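Local coordinates for protein transcription termination factor FttA (Methanosarcina mazei, PDB 2XR1) that probably terminates transcription across the genome by zinc-dependent cleavage of nascent RNA at the polymerase exit channel and then degrades the released RNA from its 5' end, at residues 443-452 and 485-495; 412-423 and 503-514. All coordinates share one frame; numbering follows the deposited sequence.

Contact 1: residues 443-452 and 485-495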
loop_
_atom_site.group_PDB
_atom_site.type_symbol
_atom_site.label_atom_id
_atom_site.label_comp_id
_atom_site.label_asym_id
_atom_site.label_seq_id
_atom_site.Cartn_x
_atom_site.Cartn_y
_atom_site.Cartn_z
ATOM N N VAL B 443 -9.908 -14.713 -52.648
ATOM C CA VAL B 443 -10.296 -13.321 -52.482
ATOM C C VAL B 443 -9.184 -12.683 -51.634
ATOM O O VAL B 443 -8.515 -13.390 -50.879
ATOM C CB VAL B 443 -11.691 -13.211 -51.783
ATOM C CG1 VAL B 443 -11.566 -13.116 -50.259
ATOM C CG2 VAL B 443 -12.430 -12.044 -52.279
ATOM N N PRO B 444 -8.948 -11.372 -51.798
ATOM C CA PRO B 444 -7.853 -10.663 -51.105
ATOM C C PRO B 444 -8.125 -10.420 -49.641
ATOM O O PRO B 444 -9.161 -9.871 -49.288
ATOM C CB PRO B 444 -7.760 -9.322 -51.837
ATOM C CG PRO B 444 -8.993 -9.226 -52.703
ATOM C CD PRO B 444 -9.500 -10.599 -52.924
ATOM N N VAL B 445 -7.201 -10.838 -48.788
ATOM C CA VAL B 445 -7.302 -10.577 -47.363
ATOM C C VAL B 445 -6.399 -9.393 -47.042
ATOM O O VAL B 445 -5.188 -9.555 -46.910
ATOM C CB VAL B 445 -6.868 -11.801 -46.572
ATOM C CG1 VAL B 445 -6.956 -11.540 -45.077
ATOM C CG2 VAL B 445 -7.711 -12.986 -46.991
ATOM N N TYR B 446 -6.991 -8.200 -46.959
ATOM C CA TYR B 446 -6.231 -6.980 -46.675
ATOM C C TYR B 446 -5.904 -6.929 -45.190
ATOM O O TYR B 446 -6.681 -7.405 -44.375
ATOM C CB TYR B 446 -6.992 -5.730 -47.098
ATOM C CG TYR B 446 -7.321 -5.703 -48.562
ATOM C CD1 TYR B 446 -6.399 -5.275 -49.490
ATOM C CD2 TYR B 446 -8.563 -6.115 -49.028
ATOM C CE1 TYR B 446 -6.712 -5.252 -50.881
ATOM C CE2 TYR B 446 -8.881 -6.103 -50.397
ATOM C CZ TYR B 446 -7.955 -5.667 -51.306
ATOM O OH TYR B 446 -8.261 -5.656 -52.645
ATOM N N LEU B 447 -4.734 -6.376 -44.872
ATOM C CA LEU B 447 -4.181 -6.325 -43.525
ATOM C C LEU B 447 -3.720 -4.901 -43.225
ATOM O O LEU B 447 -2.791 -4.416 -43.850
ATOM C CB LEU B 447 -2.981 -7.243 -43.442
ATOM C CG LEU B 447 -3.177 -8.701 -43.823
ATOM C CD1 LEU B 447 -1.887 -9.455 -43.584
ATOM C CD2 LEU B 447 -4.320 -9.360 -43.045
ATOM N N ASP B 448 -4.366 -4.210 -42.285
ATOM C CA ASP B 448 -4.101 -2.767 -42.101
ATOM C C ASP B 448 -3.727 -2.449 -40.655
ATOM O O ASP B 448 -4.101 -3.149 -39.744
ATOM C CB ASP B 448 -5.312 -1.946 -42.563
ATOM C CG ASP B 448 -4.973 -0.478 -42.858
ATOM O OD1 ASP B 448 -3.824 -0.026 -42.590
ATOM O OD2 ASP B 448 -5.872 0.246 -43.343
ATOM N N GLY B 449 -2.924 -1.415 -40.462
ATOM C CA GLY B 449 -2.532 -0.968 -39.126
ATOM C C GLY B 449 -1.496 -1.773 -38.341
ATOM O O GLY B 449 -1.697 -2.028 -37.138
ATOM N N MET B 450 -0.385 -2.107 -38.990
ATOM C CA MET B 450 0.774 -2.783 -38.360
ATOM C C MET B 450 0.665 -4.304 -38.169
ATOM O O MET B 450 1.593 -4.939 -37.649
ATOM C CB MET B 450 1.210 -2.135 -37.032
ATOM C CG MET B 450 1.379 -0.628 -37.039
ATOM S SD MET B 450 2.654 -0.049 -38.125
ATOM C CE MET B 450 3.869 0.506 -36.896
ATOM N N ILE B 451 -0.422 -4.901 -38.634
ATOM C CA ILE B 451 -0.569 -6.343 -38.553
ATOM C C ILE B 451 0.569 -7.038 -39.249
ATOM O O ILE B 451 1.179 -7.961 -38.693
ATOM C CB ILE B 451 -1.882 -6.821 -39.166
ATOM C CG1 ILE B 451 -3.037 -6.420 -38.256
ATOM C CG2 ILE B 451 -1.872 -8.324 -39.351
ATOM C CD1 ILE B 451 -4.353 -6.700 -38.871
ATOM N N TRP B 452 0.848 -6.601 -40.469
ATOM C CA TRP B 452 1.850 -7.240 -41.304
ATOM C C TRP B 452 3.274 -7.155 -40.732
ATOM O O TRP B 452 4.002 -8.139 -40.684
ATOM C CB TRP B 452 1.825 -6.595 -42.675
ATOM C CG TRP B 452 2.777 -7.207 -43.629
ATOM C CD1 TRP B 452 3.823 -6.610 -44.218
ATOM C CD2 TRP B 452 2.769 -8.567 -44.072
ATOM N NE1 TRP B 452 4.466 -7.496 -45.031
ATOM C CE2 TRP B 452 3.849 -8.715 -44.950
ATOM C CE3 TRP B 452 1.951 -9.681 -43.794
ATOM C CZ2 TRP B 452 4.144 -9.929 -45.590
ATOM C CZ3 TRP B 452 2.238 -10.889 -44.417
ATOM C CH2 TRP B 452 3.335 -11.001 -45.312
ATOM N N CYS B 485 -2.679 -14.585 -51.107
ATOM C CA CYS B 485 -3.905 -13.946 -50.633
ATOM C C CYS B 485 -3.714 -12.654 -49.819
ATOM O O CYS B 485 -4.502 -11.729 -49.939
ATOM C CB CYS B 485 -4.722 -14.949 -49.787
ATOM S SG CYS B 485 -4.067 -15.320 -48.007
ATOM N N PHE B 486 -2.723 -12.610 -48.934
ATOM C CA PHE B 486 -2.606 -11.482 -48.001
ATOM C C PHE B 486 -2.059 -10.281 -48.720
ATOM O O PHE B 486 -1.085 -10.404 -49.391
ATOM C CB PHE B 486 -1.695 -11.805 -46.828
ATOM C CG PHE B 486 -2.151 -12.954 -46.009
ATOM C CD1 PHE B 486 -3.388 -12.938 -45.408
ATOM C CD2 PHE B 486 -1.331 -14.050 -45.805
ATOM C CE1 PHE B 486 -3.809 -14.004 -44.632
ATOM C CE2 PHE B 486 -1.746 -15.098 -45.044
ATOM C CZ PHE B 486 -2.993 -15.077 -44.463
ATOM N N LYS B 487 -2.707 -9.134 -48.572
ATOM C CA LYS B 487 -2.269 -7.902 -49.191
ATOM C C LYS B 487 -2.165 -6.862 -48.101
ATOM O O LYS B 487 -3.163 -6.439 -47.568
ATOM C CB LYS B 487 -3.264 -7.402 -50.264
ATOM C CG LYS B 487 -3.781 -8.419 -51.287
ATOM C CD LYS B 487 -2.700 -8.981 -52.160
ATOM C CE LYS B 487 -3.285 -9.769 -53.330
ATOM N NZ LYS B 487 -4.111 -10.902 -52.811
ATOM N N PRO B 488 -0.959 -6.411 -47.769
ATOM C CA PRO B 488 -0.887 -5.384 -46.732
ATOM C C PRO B 488 -1.223 -3.999 -47.246
ATOM O O PRO B 488 -1.130 -3.729 -48.427
ATOM C CB PRO B 488 0.586 -5.429 -46.287
ATOM C CG PRO B 488 1.212 -6.558 -47.043
ATOM C CD PRO B 488 0.376 -6.767 -48.253
ATOM N N VAL B 489 -1.580 -3.121 -46.331
ATOM C CA VAL B 489 -1.912 -1.737 -46.649
ATOM C C VAL B 489 -1.627 -0.924 -45.417
ATOM O O VAL B 489 -2.169 -1.223 -44.346
ATOM C CB VAL B 489 -3.429 -1.569 -46.958
ATOM C CG1 VAL B 489 -4.246 -2.788 -46.513
ATOM C CG2 VAL B 489 -3.974 -0.306 -46.304
ATOM N N ASP B 490 -0.764 0.070 -45.526
ATOM C CA ASP B 490 -0.592 1.032 -44.421
ATOM C C ASP B 490 -0.491 2.468 -44.975
ATOM O O ASP B 490 -0.817 3.438 -44.268
ATOM C CB ASP B 490 0.575 0.630 -43.493
ATOM C CG ASP B 490 0.288 -0.673 -42.682
ATOM O OD1 ASP B 490 -0.587 -0.674 -41.772
ATOM O OD2 ASP B 490 0.958 -1.706 -42.966
ATOM N N SER B 491 -0.075 2.606 -46.240
ATOM C CA SER B 491 -0.465 3.776 -47.016
ATOM C C SER B 491 -1.959 4.077 -46.801
ATOM O O SER B 491 -2.801 3.179 -46.848
ATOM C CB SER B 491 -0.249 3.538 -48.502
ATOM O OG SER B 491 -0.951 4.510 -49.263
ATOM N N HIS B 492 -2.270 5.344 -46.547
ATOM C CA HIS B 492 -3.647 5.840 -46.609
ATOM C C HIS B 492 -4.153 5.869 -48.066
ATOM O O HIS B 492 -5.329 5.613 -48.334
ATOM C CB HIS B 492 -3.732 7.241 -45.984
ATOM C CG HIS B 492 -4.886 8.055 -46.485
ATOM N ND1 HIS B 492 -4.756 8.983 -47.497
ATOM C CD2 HIS B 492 -6.195 8.060 -46.132
ATOM C CE1 HIS B 492 -5.933 9.540 -47.731
ATOM N NE2 HIS B 492 -6.823 8.998 -46.918
ATOM N N GLU B 493 -3.267 6.185 -49.004
ATOM C CA GLU B 493 -3.633 6.154 -50.421
ATOM C C GLU B 493 -4.126 4.755 -50.853
ATOM O O GLU B 493 -5.056 4.635 -51.642
ATOM C CB GLU B 493 -2.458 6.578 -51.308
ATOM C CG GLU B 493 -1.793 7.938 -50.966
ATOM C CD GLU B 493 -2.513 9.150 -51.552
ATOM O OE1 GLU B 493 -3.608 9.503 -51.051
ATOM O OE2 GLU B 493 -1.966 9.761 -52.512
ATOM N N ALA B 494 -3.498 3.709 -50.335
ATOM C CA ALA B 494 -3.880 2.325 -50.647
ATOM C C ALA B 494 -5.236 1.948 -50.030
ATOM O O ALA B 494 -6.031 1.238 -50.650
ATOM C CB ALA B 494 -2.790 1.349 -50.151
ATOM N N ARG B 495 -5.465 2.405 -48.798
ATOM C CA ARG B 495 -6.746 2.229 -48.103
ATOM C C ARG B 495 -7.939 2.687 -48.946
ATOM O O ARG B 495 -8.931 1.970 -49.077
ATOM C CB ARG B 495 -6.734 3.007 -46.782
ATOM C CG ARG B 495 -7.897 2.695 -45.874
ATOM C CD ARG B 495 -7.646 3.126 -44.431
ATOM N NE ARG B 495 -6.380 2.624 -43.912
ATOM C CZ ARG B 495 -5.329 3.365 -43.565
ATOM N NH1 ARG B 495 -5.356 4.683 -43.659
ATOM N NH2 ARG B 495 -4.233 2.769 -43.095
#

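Contact 2: residues 412-423 and 503-514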
loop_
_atom_site.group_PDB
_atom_site.type_symbol
_atom_site.label_atom_id
_atom_site.label_comp_id
_atom_site.label_asym_id
_atom_site.label_seq_id
_atom_site.Cartn_x
_atom_site.Cartn_y
_atom_site.Cartn_z
ATOM N N GLY B 412 -20.712 -9.651 -50.439
ATOM C CA GLY B 412 -20.303 -8.752 -49.371
ATOM C C GLY B 412 -18.843 -8.924 -49.013
ATOM O O GLY B 412 -18.186 -9.884 -49.433
ATOM N N ILE B 413 -18.337 -7.973 -48.242
ATOM C CA ILE B 413 -16.977 -8.044 -47.758
ATOM C C ILE B 413 -16.948 -8.126 -46.218
ATOM O O ILE B 413 -17.834 -7.620 -45.527
ATOM C CB ILE B 413 -16.135 -6.906 -48.361
ATOM C CG1 ILE B 413 -16.447 -5.537 -47.768
ATOM C CG2 ILE B 413 -16.411 -6.797 -49.869
ATOM C CD1 ILE B 413 -16.145 -4.373 -48.835
ATOM N N ALA B 414 -15.952 -8.816 -45.685
ATOM C CA ALA B 414 -15.961 -9.166 -44.268
ATOM C C ALA B 414 -14.913 -8.353 -43.533
ATOM O O ALA B 414 -13.744 -8.548 -43.736
ATOM C CB ALA B 414 -15.711 -10.664 -44.102
ATOM N N VAL B 415 -15.347 -7.409 -42.708
ATOM C CA VAL B 415 -14.437 -6.604 -41.890
ATOM C C VAL B 415 -14.222 -7.322 -40.558
ATOM O O VAL B 415 -15.166 -7.718 -39.925
ATOM C CB VAL B 415 -14.998 -5.183 -41.653
ATOM C CG1 VAL B 415 -14.154 -4.423 -40.650
ATOM C CG2 VAL B 415 -15.113 -4.416 -43.001
ATOM N N ILE B 416 -12.970 -7.528 -40.181
ATOM C CA ILE B 416 -12.610 -8.260 -38.976
ATOM C C ILE B 416 -11.633 -7.427 -38.164
ATOM O O ILE B 416 -10.449 -7.436 -38.461
ATOM C CB ILE B 416 -11.878 -9.585 -39.321
ATOM C CG1 ILE B 416 -12.598 -10.347 -40.439
ATOM C CG2 ILE B 416 -11.707 -10.420 -38.099
ATOM C CD1 ILE B 416 -12.230 -11.827 -40.514
ATOM N N PRO B 417 -12.114 -6.675 -37.171
ATOM C CA PRO B 417 -11.206 -5.938 -36.323
ATOM C C PRO B 417 -10.302 -6.859 -35.575
ATOM O O PRO B 417 -10.689 -7.954 -35.259
ATOM C CB PRO B 417 -12.118 -5.218 -35.340
ATOM C CG PRO B 417 -13.317 -5.981 -35.349
ATOM C CD PRO B 417 -13.497 -6.470 -36.745
ATOM N N ALA B 418 -9.086 -6.397 -35.327
ATOM C CA ALA B 418 -8.017 -7.222 -34.796
ATOM C C ALA B 418 -6.972 -6.331 -34.175
ATOM O O ALA B 418 -6.900 -5.158 -34.451
ATOM C CB ALA B 418 -7.393 -8.009 -35.920
ATOM N N PHE B 419 -6.135 -6.912 -33.350
ATOM C CA PHE B 419 -4.934 -6.246 -32.879
ATOM C C PHE B 419 -3.804 -6.535 -33.815
ATOM O O PHE B 419 -3.851 -7.526 -34.538
ATOM C CB PHE B 419 -4.627 -6.706 -31.450
ATOM C CG PHE B 419 -5.664 -6.260 -30.476
ATOM C CD1 PHE B 419 -5.642 -4.969 -29.976
ATOM C CD2 PHE B 419 -6.709 -7.101 -30.129
ATOM C CE1 PHE B 419 -6.645 -4.529 -29.087
ATOM C CE2 PHE B 419 -7.695 -6.685 -29.255
ATOM C CZ PHE B 419 -7.660 -5.400 -28.728
ATOM N N ALA B 420 -2.809 -5.652 -33.833
ATOM C CA ALA B 420 -1.624 -5.891 -34.639
ATOM C C ALA B 420 -1.057 -7.262 -34.343
ATOM O O ALA B 420 -0.733 -8.011 -35.276
ATOM C CB ALA B 420 -0.590 -4.860 -34.391
ATOM N N VAL B 421 -0.950 -7.610 -33.058
ATOM C CA VAL B 421 -0.500 -8.941 -32.679
ATOM C C VAL B 421 -1.506 -9.578 -31.762
ATOM O O VAL B 421 -1.977 -8.952 -30.822
ATOM C CB VAL B 421 0.857 -8.909 -31.941
ATOM C CG1 VAL B 421 0.808 -8.019 -30.720
ATOM C CG2 VAL B 421 1.245 -10.275 -31.515
ATOM N N GLY B 422 -1.804 -10.849 -32.002
ATOM C CA GLY B 422 -2.819 -11.547 -31.253
ATOM C C GLY B 422 -3.867 -12.095 -32.210
ATOM O O GLY B 422 -3.659 -13.154 -32.861
ATOM N N ARG B 423 -4.974 -11.388 -32.356
ATOM C CA ARG B 423 -6.132 -12.009 -33.013
ATOM C C ARG B 423 -5.936 -12.080 -34.520
ATOM O O ARG B 423 -6.456 -12.963 -35.182
ATOM C CB ARG B 423 -7.401 -11.230 -32.690
ATOM C CG ARG B 423 -7.692 -11.131 -31.224
ATOM C CD ARG B 423 -8.701 -10.124 -30.955
ATOM N NE ARG B 423 -9.006 -10.150 -29.532
ATOM C CZ ARG B 423 -10.063 -9.600 -28.964
ATOM N NH1 ARG B 423 -10.947 -8.949 -29.700
ATOM N NH2 ARG B 423 -10.221 -9.709 -27.655
ATOM N N GLN B 503 -15.374 -4.465 -53.392
ATOM C CA GLN B 503 -15.222 -5.674 -54.158
ATOM C C GLN B 503 -15.037 -6.762 -53.127
ATOM O O GLN B 503 -14.252 -6.581 -52.210
ATOM C CB GLN B 503 -13.992 -5.541 -55.044
ATOM C CG GLN B 503 -13.805 -6.638 -56.054
ATOM C CD GLN B 503 -13.016 -6.164 -57.265
ATOM O OE1 GLN B 503 -11.928 -5.596 -57.122
ATOM N NE2 GLN B 503 -13.557 -6.393 -58.458
ATOM N N PRO B 504 -15.768 -7.889 -53.252
ATOM C CA PRO B 504 -15.791 -8.894 -52.166
ATOM C C PRO B 504 -14.415 -9.280 -51.704
ATOM O O PRO B 504 -13.589 -9.641 -52.511
ATOM C CB PRO B 504 -16.467 -10.103 -52.808
ATOM C CG PRO B 504 -17.221 -9.554 -53.967
ATOM C CD PRO B 504 -16.433 -8.384 -54.474
ATOM N N CYS B 505 -14.176 -9.214 -50.403
ATOM C CA CYS B 505 -12.855 -9.460 -49.854
ATOM C C CYS B 505 -12.956 -9.656 -48.343
ATOM O O CYS B 505 -14.068 -9.708 -47.801
ATOM C CB CYS B 505 -11.940 -8.275 -50.194
ATOM S SG CYS B 505 -12.522 -6.702 -49.486
ATOM N N VAL B 506 -11.808 -9.788 -47.678
ATOM C CA VAL B 506 -11.754 -9.837 -46.215
ATOM C C VAL B 506 -10.814 -8.742 -45.730
ATOM O O VAL B 506 -9.741 -8.541 -46.299
ATOM C CB VAL B 506 -11.217 -11.191 -45.692
ATOM C CG1 VAL B 506 -10.879 -11.086 -44.244
ATOM C CG2 VAL B 506 -12.183 -12.302 -45.905
ATOM N N ILE B 507 -11.194 -8.046 -44.673
ATOM C CA ILE B 507 -10.336 -7.020 -44.104
ATOM C C ILE B 507 -10.012 -7.312 -42.628
ATOM O O ILE B 507 -10.901 -7.248 -41.777
ATOM C CB ILE B 507 -10.980 -5.633 -44.252
ATOM C CG1 ILE B 507 -11.339 -5.413 -45.723
ATOM C CG2 ILE B 507 -10.044 -4.535 -43.768
ATOM C CD1 ILE B 507 -11.828 -4.053 -46.028
ATOM N N LEU B 508 -8.758 -7.660 -42.344
ATOM C CA LEU B 508 -8.249 -7.611 -40.982
ATOM C C LEU B 508 -7.746 -6.204 -40.769
ATOM O O LEU B 508 -6.978 -5.695 -41.571
ATOM C CB LEU B 508 -7.134 -8.622 -40.755
ATOM C CG LEU B 508 -7.648 -9.995 -40.298
ATOM C CD1 LEU B 508 -9.026 -10.239 -40.818
ATOM C CD2 LEU B 508 -6.733 -11.142 -40.714
ATOM N N ALA B 509 -8.217 -5.546 -39.727
ATOM C CA ALA B 509 -7.840 -4.160 -39.511
ATOM C C ALA B 509 -7.926 -3.823 -38.050
ATOM O O ALA B 509 -8.724 -4.405 -37.296
ATOM C CB ALA B 509 -8.715 -3.216 -40.312
ATOM N N THR B 510 -7.140 -2.820 -37.702
ATOM C CA THR B 510 -6.919 -2.380 -36.348
ATOM C C THR B 510 -7.848 -1.191 -36.035
ATOM O O THR B 510 -8.200 -0.433 -36.942
ATOM C CB THR B 510 -5.391 -2.063 -36.246
ATOM O OG1 THR B 510 -4.786 -3.008 -35.354
ATOM C CG2 THR B 510 -5.067 -0.633 -35.842
ATOM N N SER B 511 -8.253 -0.979 -34.787
ATOM C CA SER B 511 -7.837 -1.763 -33.629
ATOM C C SER B 511 -8.879 -2.782 -33.241
ATOM O O SER B 511 -10.032 -2.655 -33.531
ATOM C CB SER B 511 -7.571 -0.851 -32.433
ATOM O OG SER B 511 -8.616 0.063 -32.283
ATOM N N GLY B 512 -8.443 -3.792 -32.536
ATOM C CA GLY B 512 -9.297 -4.944 -32.234
ATOM C C GLY B 512 -10.609 -4.784 -31.498
ATOM O O GLY B 512 -11.377 -5.737 -31.470
ATOM N N MET B 513 -10.865 -3.620 -30.903
ATOM C CA MET B 513 -12.177 -3.340 -30.262
ATOM C C MET B 513 -12.839 -2.062 -30.788
ATOM O O MET B 513 -13.701 -1.460 -30.145
ATOM C CB MET B 513 -12.032 -3.339 -28.736
ATOM C CG MET B 513 -11.555 -4.704 -28.200
ATOM S SD MET B 513 -11.455 -4.707 -26.428
ATOM C CE MET B 513 -11.194 -6.450 -26.031
ATOM N N MET B 514 -12.405 -1.656 -31.982
ATOM C CA MET B 514 -12.986 -0.558 -32.738
ATOM C C MET B 514 -12.974 0.780 -32.029
ATOM O O MET B 514 -13.743 1.656 -32.388
ATOM C CB MET B 514 -14.411 -0.927 -33.162
ATOM C CG MET B 514 -14.461 -2.143 -34.052
ATOM S SD MET B 514 -16.111 -2.695 -34.477
ATOM C CE MET B 514 -16.478 -1.711 -35.935
#

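Contact 1: residues 443-452 and 485-495
D448, near the C-terminal end of strand 445-448, forms a salt bridge with R495 of helix 492-500, which follows the parallel strand 486-489. Followed outward, the D448 side chain first sets CB 3.7 Å from V489 O; with CG anti to the backbone N (chi1 -160°), its carboxylate is carried across to R495. OD1 accepts a bond from R495 NH2 at 2.9 Å on its syn lone pair, while OD2 accepts from R495 NE and, weakly, from NH2. Carboxylate and guanidinium lie nearly coplanar, 11° apart, so the two groups meet edge to edge as a bidentate pair. Y522 of helix 518-526 also bonds OD2, a second partner for the carboxylate of this buried aspartate. Strands 445-448 and 486-489 belong to the parallel sheet of the beta-CASP domain and are joined by a beta-alpha-beta crossover; V445 N reaches C485 O at 3.1 Å, and L447 O receives V489 N at 3.0 Å. On one face of the sheet V445 CB packs 3.8 Å from F486 CD1, with V445 CG1 at the edge of that ring. Beyond the strand, D490 OD1 takes the N-H of M450 at 3.1 Å and, weakly, that of G449, tying down the turn before helix 451-460. The indole of W452 lies against P488, whose CG sits 3.7 Å from the centroid of the five-membered ring and 5° off its normal, a CH-pi contact.

Contact 2: residues 412-423 and 503-514
A414 to P417 and V506 to A509 run parallel, their short axes 4.7 Å apart at closest approach and 17° from alignment, with A414 N bonded to C505 O at 3.0 Å and I507 N, I416 N, A509 N and A418 N continuing the ladder to A414 O, I507 O, I416 O and A509 O. I416 and L508 lie side by side, pointing the same way; L508 packs on M428 of helix 423-436, I416 on V535, and I416 CD1 reaches V506 CG1 at 4.0 Å. I507 projects from the other face, where helix 518-526 supplies Y522. These are inner strands of the parallel alpha/beta sheet of the beta-CASP domain, and the loop after strand 414-417 extends toward the zinc site: the F419 side chain is about 8 Å from a bound zinc ion, and V421 O bonds the zinc ligand H247. T510 OG1 donates to A418 O at 3.1 Å, ahead of a cis peptide that leads into S511. With CG beside the backbone N (chi1 -66°), the F419 ring lies over G512, whose CA is 3.8 Å from the ring centroid and 11° off the normal, a CH-pi contact; M513 CG comes obliquely to F419 CZ at 4.0 Å. R423, its NH2 bonded to Y539 O, presents one guanidinium face to F419 CE2 and crosses M513 at about a right angle.

Overall arrangement
Both contacts lie in one six-stranded parallel sheet of the beta-CASP domain, their centres about 10 Å apart. Strand 486-489 is at one edge, followed by 445-448, 506-509 and 414-417, so contact 1 pairs the first two and contact 2 the next two; Y446 N to V506 O (2.8 Å) and Y446 O to L508 N (2.9 Å) are probable hydrogen bonds. Along the chain, contact 1 is nested within the loop closed by contact 2, and helix 492-500 leads from contact 1 to strand 506-509. Helices 423-436 and 518-526 touch both contacts. Contact 2 lies nearer the zinc ligands, its loop after strand 414-417 approaching the two-zinc site, whereas contact 1 forms one margin of the sheet.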